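Long-range contacts in polyhedrin (Uranotaenia sapphirina cypovirus, PDB 4ZQX), which forms the crystalline protein matrix of cypovirus polyhedra, which encloses virus particles, and carries bound ATP: residues Ala19-Asp24 and Arg107-Trp112; Asn26-Ile31 and Ser42-Asn47; Val32-Glu37 and Pro99-Phe104; Arg120-Leu125 and Asp168-Ser173. One frame throughout, in Å; residues are numbered along the deposited sequence.

Interaction 1: Ala19-Asp24 and Arg107-Trp112; sequences APRAYD and RGNVDW
Pro20 and Asn109 meet where the 3-10 turn that ends the N-terminal helix comes up against an inverse gamma turn centred on Asn109, so that two loops of the polyhedrin fold are joined beside its ATP pocket. The side chain of Asn109 can be followed outward. Its CB lies 3.6 Å from Pro20 O, over the backbone of the 3-10 turn. CG stands anti to the backbone N (chi1 -163°), which turns the amide toward the Arg21 backbone. At the tip, ND2 comes no nearer than 4.0 Å to Arg21 O; in the conformer described here, one of two for Arg21, OD1 approaches Arg21 NH1 at a similar remove, and the two groups do not bond. In that conformer Arg21 instead spends NE on a salt bridge to Glu18, and its guanidinium lies close to that of Arg158, an ATP-binding residue, while Asn109 itself packs on Arg180 and Asn181.

The rest of the contact is packing without direct polar bonds. Pro20 CB rests on Gly108 CA at 4.2 Å, and its CG touches the edge of the Arg107 guanidinium, whose NH2 is hydrogen-bonded to Ser154 O in the wall of the pocket. What ties the two backbones together is a single water, which donates to Pro20 O at 2.7 Å and accepts from Asn109 N at 2.8 Å.

Interaction 2: Asn26-Ile31 and Ser42-Asn47; sequences NMELVI and SFHFAN
Glu28 starts with CG beside its own backbone N (chi1 -50°) and bends again at chi2 (-71°), while His44 holds CG anti to its N (chi1 173°); together these turns bring carboxylate and imidazole to one another along the same face of the hairpin. His44 NE2 donates to Glu28 OE1 at 2.8 Å, nearly along the C-O axis of the acceptor and within the ring plane, and the two flat groups are almost coplanar. Such a bond would fix the rotation of the imidazole. OE1 also touches Ala46 CB at 3.5 Å, and Val30 CG2 meets the ring edge at CD2.

Beneath these side chains runs an antiparallel ladder. Leu29 N to Phe45 O and Phe45 N to Leu29 O are both 2.9 Å, and the hydrogen-bonded pair of Ile31 and Phe43 repeats this; the bond from Asn47 N to Met27 O, at the end of the ladder, is weak. On the other face Leu29 CD2 lies alongside Phe45 CD1 at 3.9 Å, and Ile31 CD1 comes obliquely to the same ring.

Strands 101-107 and 207-211 flank this hairpin within the larger sheet. Strand 50-55 packs against the face of Met27, Ile31, Phe43 and Phe45, whereas helix 214-225 meets Val30 and Ser42, and Tyr133 of the second subunit lies against His44.

Interaction 3: Val32-Glu37 and Pro99-Phe104; sequences VAEYPE and PKKLSF
Tyr35 and Pro99 lie side by side and point the same way, the aromatic CE1 resting against Pro99 CG at 3.7 Å. With CG beside the backbone N (chi1 -57°), the Tyr35 ring extends along the proline, and its OH continues to a hydrogen bond with Leu60 O. Ala33 CB extends this apolar patch, touching Pro99 CG and, at 3.7 Å, Leu102 CD2. Glu34 and Lys101 also run alongside each other, but on the other face of the sheet; Glu34 OE2 and Lys101 NZ remain 4.1 Å apart, beyond a salt bridge, and one water spans them, donating to the carboxylate and accepting from Lys101 NZ.

Between these two faces, strands 27-34 and 101-107 pair antiparallel, and the pairing ends in a classic beta bulge: Lys100 and Lys101 both stand opposite Glu34. Glu34 O takes a bond of 2.8 Å from Lys100 N and a weak one from Lys101 N. Past the bulge, the Lys100 side chain slants across the Pro36 ring, Lys100 CG to Pro36 CG at 4.0 Å. Toward the regular part of the ladder Val32 and Ser103 form a hydrogen-bonded pair, and a water joins Val32 O to Ser103 OG, 2.6 Å from that hydroxyl.

Interaction 4: Arg120-Leu125 and Asp168-Ser173; sequences RGPTGL and DGRPVS
Ser173 and Gly121 meet through a short hydrogen bond, Ser173 OG donating to Gly121 O at 2.7 Å, at the type I beta turn that runs from Gly121 to Gly124. The serine hydroxyl sits between its own backbone N and carbonyl carbon (chi1 57°), a position that directs it into the turn; it approaches Gly121 O in the carbonyl plane and also lies against Arg120 CB and Gly124 CA. Gly121 O accepts from Gly124 N as well, the bond that closes the turn, so this one carbonyl oxygen is gripped by both the turn and the opposing segment. Next to it Arg120 and Ser173 form an antiparallel bridge with two backbone bonds, Arg120 N to Ser173 O at 2.8 Å and Ser173 N to Arg120 O at 3.0 Å, where strands 116-120 and 173-179 of the three-stranded sheet come together.

Further along, Pro122 CB meets Pro171 CB. Pro171 O, buried under the Pro122 ring, has no polar partner in the model. Helix 72-83 backs this part: Ile79 and Ala83 pack on Pro122, and Arg170, in one of its two conformers, bonds through NH1 to Tyr82 O and brings NH2 up to Pro122 CG.

Arg120, just before the turn, also braces it, and its guanidinium forms salt bridges with Asp118 and Asp136. Bent at chi3 (68°), this side chain folds over its own segment toward Gly124, and NE and NH2 grip Gly124 O side-on, at 2.9 Å and 3.1 Å.

Overall arrangement
Interactions 2 and 3 use successive parts of strand 27-34, which pairs with strand 40-47 on one side and strand 101-107 on the other; they touch where Ile31 CG1 packs on Phe104 CD2 at 3.8 Å. Interaction 1 adjoins the other end of this sheet, with Arg107 O 2.8 Å from Glu28 N, and lies nearest the nucleotide: the Arg107 side chain is about 7 Å from bound ATP, against about 13 Å for Glu28 and 12 Å for Lys101. Interaction 4 belongs to the three-stranded sheet, its centre about 30 Å from that of interaction 1 and 14 Å from that of interaction 3. Interactions 1 and 2 both meet the second subunit, whereas interaction 4 faces the third.

Interaction 1: Ala19-Asp24 and Arg107-Trp112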
loop_
_atom_site.group_PDB
_atom_site.type_symbol
_atom_site.label_atom_id
_atom_site.label_comp_id
_atom_site.label_asym_id
_atom_site.label_seq_id
_atom_site.Cartn_x
_atom_site.Cartn_y
_atom_site.Cartn_z
ATOM N N ALA A 19 -21.060 19.527 0.657
ATOM C CA ALA A 19 -20.445 18.579 1.591
ATOM C C ALA A 19 -18.943 18.330 1.361
ATOM O O ALA A 19 -18.199 18.207 2.319
ATOM C CB ALA A 19 -21.199 17.248 1.586
ATOM N N PRO A 20 -18.496 18.238 0.096
ATOM C CA PRO A 20 -17.064 17.980 -0.133
ATOM C C PRO A 20 -16.109 19.068 0.371
ATOM O O PRO A 20 -14.916 18.831 0.424
ATOM C CB PRO A 20 -16.963 17.860 -1.660
ATOM C CG PRO A 20 -18.355 17.485 -2.113
ATOM C CD PRO A 20 -19.265 18.222 -1.164
ATOM N N ARG A 21 -16.620 20.239 0.724
ATOM C CA ARG A 21 -15.759 21.304 1.223
ATOM C C ARG A 21 -15.415 21.122 2.705
ATOM O O ARG A 21 -14.519 21.785 3.228
ATOM C CB ARG A 21 -16.411 22.666 0.976
ATOM C CG ARG A 21 -16.673 22.907 -0.494
ATOM C CD ARG A 21 -17.303 24.254 -0.802
ATOM N NE ARG A 21 -17.753 24.284 -2.190
ATOM C CZ ARG A 21 -16.974 24.552 -3.234
ATOM N NH1 ARG A 21 -15.689 24.842 -3.066
ATOM N NH2 ARG A 21 -17.485 24.534 -4.457
ATOM N N ALA A 22 -16.110 20.211 3.378
ATOM C CA ALA A 22 -15.881 19.981 4.806
ATOM C C ALA A 22 -14.522 19.350 5.141
ATOM O O ALA A 22 -13.952 18.580 4.363
ATOM C CB ALA A 22 -17.003 19.109 5.390
ATOM N N TYR A 23 -14.025 19.682 6.326
ATOM C CA TYR A 23 -12.886 18.990 6.895
ATOM C C TYR A 23 -13.228 17.509 7.024
ATOM O O TYR A 23 -14.307 17.166 7.491
ATOM C CB TYR A 23 -12.519 19.588 8.259
ATOM C CG TYR A 23 -11.255 18.993 8.840
ATOM C CD1 TYR A 23 -10.006 19.413 8.413
ATOM C CD2 TYR A 23 -11.313 18.019 9.825
ATOM C CE1 TYR A 23 -8.838 18.864 8.943
ATOM C CE2 TYR A 23 -10.155 17.449 10.353
ATOM C CZ TYR A 23 -8.923 17.878 9.908
ATOM O OH TYR A 23 -7.772 17.338 10.424
ATOM N N ASP A 24 -12.301 16.653 6.588
ATOM C CA ASP A 24 -12.457 15.192 6.555
ATOM C C ASP A 24 -13.393 14.675 5.447
ATOM O O ASP A 24 -13.669 13.474 5.384
ATOM C CB ASP A 24 -12.861 14.612 7.928
ATOM C CG ASP A 24 -11.667 14.094 8.740
ATOM O OD1 ASP A 24 -10.495 14.155 8.276
ATOM O OD2 ASP A 24 -11.930 13.620 9.863
ATOM N N ARG A 107 -12.990 15.010 -8.455
ATOM C CA ARG A 107 -14.171 15.690 -7.942
ATOM C C ARG A 107 -13.975 16.043 -6.484
ATOM O O ARG A 107 -13.672 15.180 -5.673
ATOM C CB ARG A 107 -15.430 14.812 -8.092
ATOM C CG ARG A 107 -16.744 15.571 -7.879
ATOM C CD ARG A 107 -17.946 14.629 -7.657
ATOM N NE ARG A 107 -19.215 15.348 -7.764
ATOM C CZ ARG A 107 -19.797 16.020 -6.775
ATOM N NH1 ARG A 107 -19.245 16.055 -5.572
ATOM N NH2 ARG A 107 -20.942 16.654 -6.990
ATOM N N GLY A 108 -14.182 17.309 -6.155
ATOM C CA GLY A 108 -14.089 17.748 -4.782
ATOM C C GLY A 108 -13.298 19.014 -4.591
ATOM O O GLY A 108 -13.118 19.808 -5.524
ATOM N N ASN A 109 -12.832 19.204 -3.353
ATOM C CA ASN A 109 -12.176 20.443 -2.954
ATOM C C ASN A 109 -10.681 20.417 -3.274
ATOM O O ASN A 109 -9.840 20.525 -2.390
ATOM C CB ASN A 109 -12.435 20.703 -1.468
ATOM C CG ASN A 109 -12.154 22.135 -1.067
ATOM O OD1 ASN A 109 -12.172 23.042 -1.898
ATOM N ND2 ASN A 109 -11.896 22.346 0.217
ATOM N N VAL A 110 -10.378 20.302 -4.569
ATOM C CA VAL A 110 -9.026 20.102 -5.078
ATOM C C VAL A 110 -8.249 21.398 -5.290
ATOM O O VAL A 110 -8.801 22.404 -5.703
ATOM C CB VAL A 110 -9.095 19.333 -6.416
ATOM C CG1 VAL A 110 -7.703 19.203 -7.092
ATOM C CG2 VAL A 110 -9.761 17.973 -6.210
ATOM N N ASP A 111 -6.952 21.358 -4.998
ATOM C CA ASP A 111 -6.063 22.459 -5.345
ATOM C C ASP A 111 -5.664 22.274 -6.811
ATOM O O ASP A 111 -4.715 21.538 -7.131
ATOM C CB ASP A 111 -4.816 22.473 -4.464
ATOM C CG ASP A 111 -3.947 23.699 -4.712
ATOM O OD1 ASP A 111 -4.148 24.390 -5.742
ATOM O OD2 ASP A 111 -3.064 23.981 -3.877
ATOM N N TRP A 112 -6.399 22.927 -7.707
ATOM C CA TRP A 112 -6.166 22.753 -9.138
ATOM C C TRP A 112 -4.820 23.312 -9.590
ATOM O O TRP A 112 -4.328 22.941 -10.651
ATOM C CB TRP A 112 -7.303 23.383 -9.956
ATOM C CG TRP A 112 -8.648 22.889 -9.532
ATOM C CD1 TRP A 112 -9.592 23.585 -8.844
ATOM C CD2 TRP A 112 -9.189 21.586 -9.754
ATOM N NE1 TRP A 112 -10.692 22.794 -8.616
ATOM C CE2 TRP A 112 -10.473 21.562 -9.169
ATOM C CE3 TRP A 112 -8.716 20.440 -10.396
ATOM C CZ2 TRP A 112 -11.294 20.437 -9.203
ATOM C CZ3 TRP A 112 -9.540 19.310 -10.427
ATOM C CH2 TRP A 112 -10.824 19.331 -9.840
HETATM O O HOH W 1 -13.428 17.329 -1.309
#

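Interaction 2: Asn26-Ile31 and Ser42-Asn47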
loop_
_atom_site.group_PDB
_atom_site.type_symbol
_atom_site.label_atom_id
_atom_site.label_comp_id
_atom_site.label_asym_id
_atom_site.label_seq_id
_atom_site.Cartn_x
_atom_site.Cartn_y
_atom_site.Cartn_z
ATOM N N ASN A 26 -13.876 13.627 1.616
ATOM C CA ASN A 26 -12.946 13.162 0.603
ATOM C C ASN A 26 -12.970 13.944 -0.706
ATOM O O ASN A 26 -14.027 14.302 -1.209
ATOM C CB ASN A 26 -13.226 11.695 0.273
ATOM C CG ASN A 26 -12.695 10.751 1.309
ATOM O OD1 ASN A 26 -11.662 10.996 1.923
ATOM N ND2 ASN A 26 -13.399 9.650 1.510
ATOM N N MET A 27 -11.789 14.147 -1.278
ATOM C CA MET A 27 -11.662 14.384 -2.717
ATOM C C MET A 27 -11.741 13.019 -3.384
ATOM O O MET A 27 -11.377 12.004 -2.762
ATOM C CB MET A 27 -10.329 15.043 -3.063
ATOM C CG MET A 27 -10.129 16.417 -2.426
ATOM S SD MET A 27 -8.426 17.007 -2.647
ATOM C CE MET A 27 -7.582 15.970 -1.470
ATOM N N GLU A 28 -12.225 12.989 -4.627
ATOM C CA GLU A 28 -12.444 11.729 -5.339
ATOM C C GLU A 28 -11.650 11.682 -6.638
ATOM O O GLU A 28 -11.610 12.664 -7.388
ATOM C CB GLU A 28 -13.930 11.552 -5.669
ATOM C CG GLU A 28 -14.874 11.751 -4.503
ATOM C CD GLU A 28 -14.838 10.642 -3.464
ATOM O OE1 GLU A 28 -14.357 9.542 -3.786
ATOM O OE2 GLU A 28 -15.330 10.870 -2.332
ATOM N N LEU A 29 -11.031 10.532 -6.908
ATOM C CA LEU A 29 -10.304 10.299 -8.158
ATOM C C LEU A 29 -10.775 8.978 -8.778
ATOM O O LEU A 29 -10.731 7.931 -8.137
ATOM C CB LEU A 29 -8.794 10.226 -7.894
ATOM C CG LEU A 29 -7.885 9.747 -9.035
ATOM C CD1 LEU A 29 -7.885 10.714 -10.201
ATOM C CD2 LEU A 29 -6.465 9.522 -8.524
ATOM N N VAL A 30 -11.255 9.038 -10.011
ATOM C CA VAL A 30 -11.502 7.838 -10.793
ATOM C C VAL A 30 -10.666 7.879 -12.047
ATOM O O VAL A 30 -10.752 8.806 -12.839
ATOM C CB VAL A 30 -12.973 7.685 -11.189
ATOM C CG1 VAL A 30 -13.163 6.444 -12.080
ATOM C CG2 VAL A 30 -13.837 7.569 -9.950
ATOM N N ILE A 31 -9.840 6.859 -12.207
ATOM C CA ILE A 31 -9.063 6.694 -13.420
ATOM C C ILE A 31 -9.695 5.606 -14.246
ATOM O O ILE A 31 -9.984 4.534 -13.727
ATOM C CB ILE A 31 -7.623 6.310 -13.077
ATOM C CG1 ILE A 31 -7.016 7.414 -12.207
ATOM C CG2 ILE A 31 -6.804 6.086 -14.357
ATOM C CD1 ILE A 31 -5.671 7.106 -11.662
ATOM N N SER A 42 -11.610 0.563 -14.288
ATOM C CA SER A 42 -11.641 1.793 -13.482
ATOM C C SER A 42 -10.978 1.568 -12.135
ATOM O O SER A 42 -11.066 0.488 -11.570
ATOM C CB SER A 42 -13.057 2.318 -13.276
ATOM O OG SER A 42 -13.832 1.411 -12.522
ATOM N N PHE A 43 -10.316 2.612 -11.644
ATOM C CA PHE A 43 -9.592 2.593 -10.382
ATOM C C PHE A 43 -10.072 3.791 -9.592
ATOM O O PHE A 43 -10.014 4.920 -10.093
ATOM C CB PHE A 43 -8.081 2.745 -10.610
ATOM C CG PHE A 43 -7.482 1.721 -11.561
ATOM C CD1 PHE A 43 -7.528 1.922 -12.933
ATOM C CD2 PHE A 43 -6.852 0.575 -11.081
ATOM C CE1 PHE A 43 -6.967 0.988 -13.819
ATOM C CE2 PHE A 43 -6.287 -0.363 -11.961
ATOM C CZ PHE A 43 -6.353 -0.150 -13.331
ATOM N N HIS A 44 -10.557 3.555 -8.377
ATOM C CA HIS A 44 -11.034 4.637 -7.513
ATOM C C HIS A 44 -10.156 4.852 -6.287
ATOM O O HIS A 44 -9.845 3.892 -5.573
ATOM C CB HIS A 44 -12.466 4.375 -7.037
ATOM C CG HIS A 44 -12.922 5.373 -6.024
ATOM N ND1 HIS A 44 -12.956 5.104 -4.672
ATOM C CD2 HIS A 44 -13.301 6.667 -6.161
ATOM C CE1 HIS A 44 -13.365 6.181 -4.022
ATOM N NE2 HIS A 44 -13.571 7.145 -4.901
ATOM N N PHE A 45 -9.803 6.114 -6.030
ATOM C CA PHE A 45 -9.017 6.505 -4.856
ATOM C C PHE A 45 -9.699 7.693 -4.217
ATOM O O PHE A 45 -10.313 8.498 -4.908
ATOM C CB PHE A 45 -7.602 6.964 -5.232
ATOM C CG PHE A 45 -6.791 5.937 -5.962
ATOM C CD1 PHE A 45 -6.885 5.818 -7.338
ATOM C CD2 PHE A 45 -5.908 5.110 -5.278
ATOM C CE1 PHE A 45 -6.128 4.872 -8.023
ATOM C CE2 PHE A 45 -5.154 4.158 -5.956
ATOM C CZ PHE A 45 -5.258 4.048 -7.329
ATOM N N ALA A 46 -9.553 7.836 -2.910
ATOM C CA ALA A 46 -10.104 8.994 -2.207
ATOM C C ALA A 46 -9.313 9.317 -0.951
ATOM O O ALA A 46 -8.790 8.425 -0.287
ATOM C CB ALA A 46 -11.556 8.735 -1.841
ATOM N N ASN A 47 -9.283 10.602 -0.611
ATOM C CA ASN A 47 -8.725 11.085 0.671
ATOM C C ASN A 47 -9.114 12.532 0.880
ATOM O O ASN A 47 -9.353 13.226 -0.090
ATOM C CB ASN A 47 -7.195 10.998 0.663
ATOM C CG ASN A 47 -6.596 11.147 2.048
ATOM O OD1 ASN A 47 -6.071 12.205 2.417
ATOM N ND2 ASN A 47 -6.666 10.078 2.825
#

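Interaction 3: Val32-Glu37 and Pro99-Phe104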
loop_
_atom_site.group_PDB
_atom_site.type_symbol
_atom_site.label_atom_id
_atom_site.label_comp_id
_atom_site.label_asym_id
_atom_site.label_seq_id
_atom_site.Cartn_x
_atom_site.Cartn_y
_atom_site.Cartn_z
ATOM N N VAL A 32 -9.943 5.898 -15.522
ATOM C CA VAL A 32 -10.499 4.911 -16.435
ATOM C C VAL A 32 -9.537 4.639 -17.579
ATOM O O VAL A 32 -9.144 5.567 -18.313
ATOM C CB VAL A 32 -11.821 5.407 -17.056
ATOM C CG1 VAL A 32 -12.433 4.341 -17.992
ATOM C CG2 VAL A 32 -12.802 5.829 -15.964
ATOM N N ALA A 33 -9.182 3.367 -17.736
ATOM C CA ALA A 33 -8.409 2.896 -18.879
ATOM C C ALA A 33 -9.360 2.241 -19.874
ATOM O O ALA A 33 -10.160 1.404 -19.494
ATOM C CB ALA A 33 -7.348 1.880 -18.424
ATOM N N GLU A 34 -9.270 2.630 -21.139
ATOM C CA GLU A 34 -10.091 2.040 -22.197
ATOM C C GLU A 34 -9.155 1.332 -23.182
ATOM O O GLU A 34 -8.121 1.873 -23.569
ATOM C CB GLU A 34 -10.947 3.110 -22.899
ATOM C CG GLU A 34 -11.928 2.520 -23.942
ATOM C CD GLU A 34 -12.937 3.520 -24.530
ATOM O OE1 GLU A 34 -13.342 3.314 -25.698
ATOM O OE2 GLU A 34 -13.348 4.487 -23.843
ATOM N N TYR A 35 -9.531 0.118 -23.572
ATOM C CA TYR A 35 -8.686 -0.747 -24.392
ATOM C C TYR A 35 -9.253 -0.866 -25.814
ATOM O O TYR A 35 -10.368 -0.421 -26.082
ATOM C CB TYR A 35 -8.564 -2.111 -23.688
ATOM C CG TYR A 35 -8.009 -1.957 -22.287
ATOM C CD1 TYR A 35 -6.637 -1.973 -22.053
ATOM C CD2 TYR A 35 -8.847 -1.754 -21.200
ATOM C CE1 TYR A 35 -6.119 -1.828 -20.781
ATOM C CE2 TYR A 35 -8.340 -1.605 -19.920
ATOM C CZ TYR A 35 -6.980 -1.632 -19.716
ATOM O OH TYR A 35 -6.478 -1.482 -18.448
ATOM N N PRO A 36 -8.479 -1.446 -26.734
ATOM C CA PRO A 36 -8.894 -1.447 -28.143
ATOM C C PRO A 36 -10.290 -2.040 -28.448
ATOM O O PRO A 36 -10.965 -1.474 -29.315
ATOM C CB PRO A 36 -7.774 -2.232 -28.836
ATOM C CG PRO A 36 -6.572 -1.956 -28.010
ATOM C CD PRO A 36 -7.074 -1.873 -26.577
ATOM N N GLU A 37 -10.724 -3.103 -27.763
ATOM C CA GLU A 37 -12.056 -3.675 -28.019
ATOM C C GLU A 37 -13.149 -2.998 -27.188
ATOM O O GLU A 37 -14.311 -3.435 -27.187
ATOM C CB GLU A 37 -12.033 -5.203 -27.821
ATOM C CG GLU A 37 -11.283 -5.893 -28.960
ATOM C CD GLU A 37 -11.303 -7.408 -28.912
ATOM O OE1 GLU A 37 -11.581 -7.982 -27.836
ATOM O OE2 GLU A 37 -11.013 -8.028 -29.976
ATOM N N PRO A 99 -3.755 0.111 -22.730
ATOM C CA PRO A 99 -4.840 1.076 -22.953
ATOM C C PRO A 99 -4.587 1.947 -24.179
ATOM O O PRO A 99 -3.431 2.290 -24.457
ATOM C CB PRO A 99 -4.802 1.958 -21.697
ATOM C CG PRO A 99 -4.025 1.161 -20.668
ATOM C CD PRO A 99 -3.089 0.301 -21.422
ATOM N N LYS A 100 -5.655 2.287 -24.896
ATOM C CA LYS A 100 -5.601 3.281 -25.952
ATOM C C LYS A 100 -5.664 4.674 -25.372
ATOM O O LYS A 100 -5.050 5.597 -25.896
ATOM C CB LYS A 100 -6.810 3.152 -26.868
ATOM C CG LYS A 100 -6.747 2.055 -27.882
ATOM C CD LYS A 100 -7.814 2.295 -28.947
ATOM C CE LYS A 100 -7.302 3.194 -30.085
ATOM N NZ LYS A 100 -6.192 2.559 -30.884
ATOM N N LYS A 101 -6.452 4.819 -24.309
ATOM C CA LYS A 101 -6.780 6.115 -23.743
ATOM C C LYS A 101 -6.885 6.001 -22.227
ATOM O O LYS A 101 -7.356 4.987 -21.711
ATOM C CB LYS A 101 -8.125 6.574 -24.311
ATOM C CG LYS A 101 -8.675 7.840 -23.675
ATOM C CD LYS A 101 -9.867 8.430 -24.459
ATOM C CE LYS A 101 -11.132 7.606 -24.282
ATOM N NZ LYS A 101 -12.343 8.285 -24.858
ATOM N N LEU A 102 -6.457 7.050 -21.524
ATOM C CA LEU A 102 -6.687 7.177 -20.086
ATOM C C LEU A 102 -7.471 8.443 -19.810
ATOM O O LEU A 102 -7.201 9.484 -20.418
ATOM C CB LEU A 102 -5.375 7.238 -19.321
ATOM C CG LEU A 102 -4.452 6.033 -19.412
ATOM C CD1 LEU A 102 -3.113 6.325 -18.759
ATOM C CD2 LEU A 102 -5.108 4.857 -18.755
ATOM N N SER A 103 -8.451 8.330 -18.915
ATOM C CA SER A 103 -9.275 9.439 -18.471
ATOM C C SER A 103 -9.140 9.558 -16.967
ATOM O O SER A 103 -9.261 8.563 -16.260
ATOM C CB SER A 103 -10.739 9.161 -18.804
ATOM O OG SER A 103 -10.901 8.932 -20.182
ATOM N N PHE A 104 -8.926 10.781 -16.494
ATOM C CA PHE A 104 -8.745 11.071 -15.081
ATOM C C PHE A 104 -9.869 11.994 -14.639
ATOM O O PHE A 104 -9.944 13.122 -15.099
ATOM C CB PHE A 104 -7.397 11.767 -14.835
ATOM C CG PHE A 104 -6.208 10.929 -15.186
ATOM C CD1 PHE A 104 -5.771 10.834 -16.494
ATOM C CD2 PHE A 104 -5.530 10.228 -14.209
ATOM C CE1 PHE A 104 -4.689 10.055 -16.814
ATOM C CE2 PHE A 104 -4.455 9.453 -14.530
ATOM C CZ PHE A 104 -4.035 9.365 -15.838
HETATM O O HOH W 2 -10.623 6.417 -20.732
HETATM O O HOH W 3 -14.853 6.481 -24.683
#

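Interaction 4: Arg120-Leu125 and Asp168-Ser173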
loop_
_atom_site.group_PDB
_atom_site.type_symbol
_atom_site.label_atom_id
_atom_site.label_comp_id
_atom_site.label_asym_id
_atom_site.label_seq_id
_atom_site.Cartn_x
_atom_site.Cartn_y
_atom_site.Cartn_z
ATOM N N ARG A 120 4.471 7.632 -16.126
ATOM C CA ARG A 120 5.844 7.162 -15.914
ATOM C C ARG A 120 6.103 5.907 -16.735
ATOM O O ARG A 120 5.192 5.378 -17.342
ATOM C CB ARG A 120 6.103 6.892 -14.422
ATOM C CG ARG A 120 5.840 8.122 -13.538
ATOM C CD ARG A 120 5.988 7.835 -12.065
ATOM N NE ARG A 120 7.369 7.559 -11.661
ATOM C CZ ARG A 120 8.274 8.489 -11.367
ATOM N NH1 ARG A 120 7.967 9.784 -11.442
ATOM N NH2 ARG A 120 9.497 8.126 -10.988
ATOM N N GLY A 121 7.355 5.451 -16.759
ATOM C CA GLY A 121 7.748 4.328 -17.589
ATOM C C GLY A 121 7.260 2.987 -17.088
ATOM O O GLY A 121 6.643 2.876 -16.017
ATOM N N PRO A 122 7.535 1.940 -17.868
ATOM C CA PRO A 122 6.931 0.629 -17.599
ATOM C C PRO A 122 7.422 -0.034 -16.316
ATOM O O PRO A 122 6.789 -0.995 -15.856
ATOM C CB PRO A 122 7.330 -0.206 -18.821
ATOM C CG PRO A 122 8.417 0.556 -19.504
ATOM C CD PRO A 122 8.270 1.986 -19.142
ATOM N N THR A 123 8.520 0.455 -15.747
ATOM C CA THR A 123 9.002 -0.065 -14.465
ATOM C C THR A 123 9.011 0.999 -13.373
ATOM O O THR A 123 9.606 0.802 -12.319
ATOM C CB THR A 123 10.398 -0.721 -14.573
ATOM O OG1 THR A 123 11.375 0.243 -14.976
ATOM C CG2 THR A 123 10.374 -1.868 -15.562
ATOM N N GLY A 124 8.330 2.113 -13.639
ATOM C CA GLY A 124 8.079 3.134 -12.637
ATOM C C GLY A 124 9.042 4.308 -12.629
ATOM O O GLY A 124 8.960 5.163 -11.748
ATOM N N LEU A 125 9.967 4.351 -13.584
ATOM C CA LEU A 125 10.923 5.448 -13.645
ATOM C C LEU A 125 10.337 6.625 -14.400
ATOM O O LEU A 125 9.421 6.445 -15.199
ATOM C CB LEU A 125 12.183 5.017 -14.376
ATOM C CG LEU A 125 12.976 3.848 -13.809
ATOM C CD1 LEU A 125 14.231 3.661 -14.646
ATOM C CD2 LEU A 125 13.325 4.103 -12.388
ATOM N N ASP A 168 0.531 5.527 -26.739
ATOM C CA ASP A 168 1.193 5.260 -28.016
ATOM C C ASP A 168 1.705 3.827 -28.119
ATOM O O ASP A 168 2.722 3.564 -28.765
ATOM C CB ASP A 168 2.339 6.251 -28.237
ATOM C CG ASP A 168 3.445 6.102 -27.217
ATOM O OD1 ASP A 168 3.266 5.353 -26.232
ATOM O OD2 ASP A 168 4.504 6.740 -27.395
ATOM N N GLY A 169 0.993 2.899 -27.495
ATOM C CA GLY A 169 1.275 1.481 -27.695
ATOM C C GLY A 169 2.374 0.923 -26.818
ATOM O O GLY A 169 2.900 -0.152 -27.091
ATOM N N ARG A 170 2.711 1.653 -25.759
ATOM C CA ARG A 170 3.748 1.224 -24.832
ATOM C C ARG A 170 3.177 1.241 -23.418
ATOM O O ARG A 170 2.446 2.151 -23.066
ATOM C CB ARG A 170 4.963 2.150 -24.963
ATOM C CG ARG A 170 6.088 1.941 -23.960
ATOM C CD ARG A 170 7.184 2.984 -24.183
ATOM N NE ARG A 170 8.308 2.827 -23.260
ATOM C CZ ARG A 170 9.272 1.924 -23.408
ATOM N NH1 ARG A 170 9.245 1.090 -24.438
ATOM N NH2 ARG A 170 10.262 1.854 -22.525
ATOM N N PRO A 171 3.500 0.209 -22.607
ATOM C CA PRO A 171 2.985 0.222 -21.237
ATOM C C PRO A 171 3.521 1.400 -20.444
ATOM O O PRO A 171 4.659 1.811 -20.628
ATOM C CB PRO A 171 3.530 -1.077 -20.624
ATOM C CG PRO A 171 3.987 -1.906 -21.768
ATOM C CD PRO A 171 4.374 -0.953 -22.848
ATOM N N VAL A 172 2.693 1.908 -19.542
ATOM C CA VAL A 172 3.071 3.000 -18.656
ATOM C C VAL A 172 2.652 2.656 -17.230
ATOM O O VAL A 172 1.874 1.722 -17.017
ATOM C CB VAL A 172 2.388 4.318 -19.089
ATOM C CG1 VAL A 172 2.820 4.681 -20.493
ATOM C CG2 VAL A 172 0.877 4.190 -18.997
ATOM N N SER A 173 3.184 3.415 -16.269
ATOM C CA SER A 173 2.717 3.395 -14.879
ATOM C C SER A 173 2.244 4.807 -14.534
ATOM O O SER A 173 2.512 5.748 -15.283
ATOM C CB SER A 173 3.822 2.941 -13.933
ATOM O OG SER A 173 4.970 3.767 -14.050
#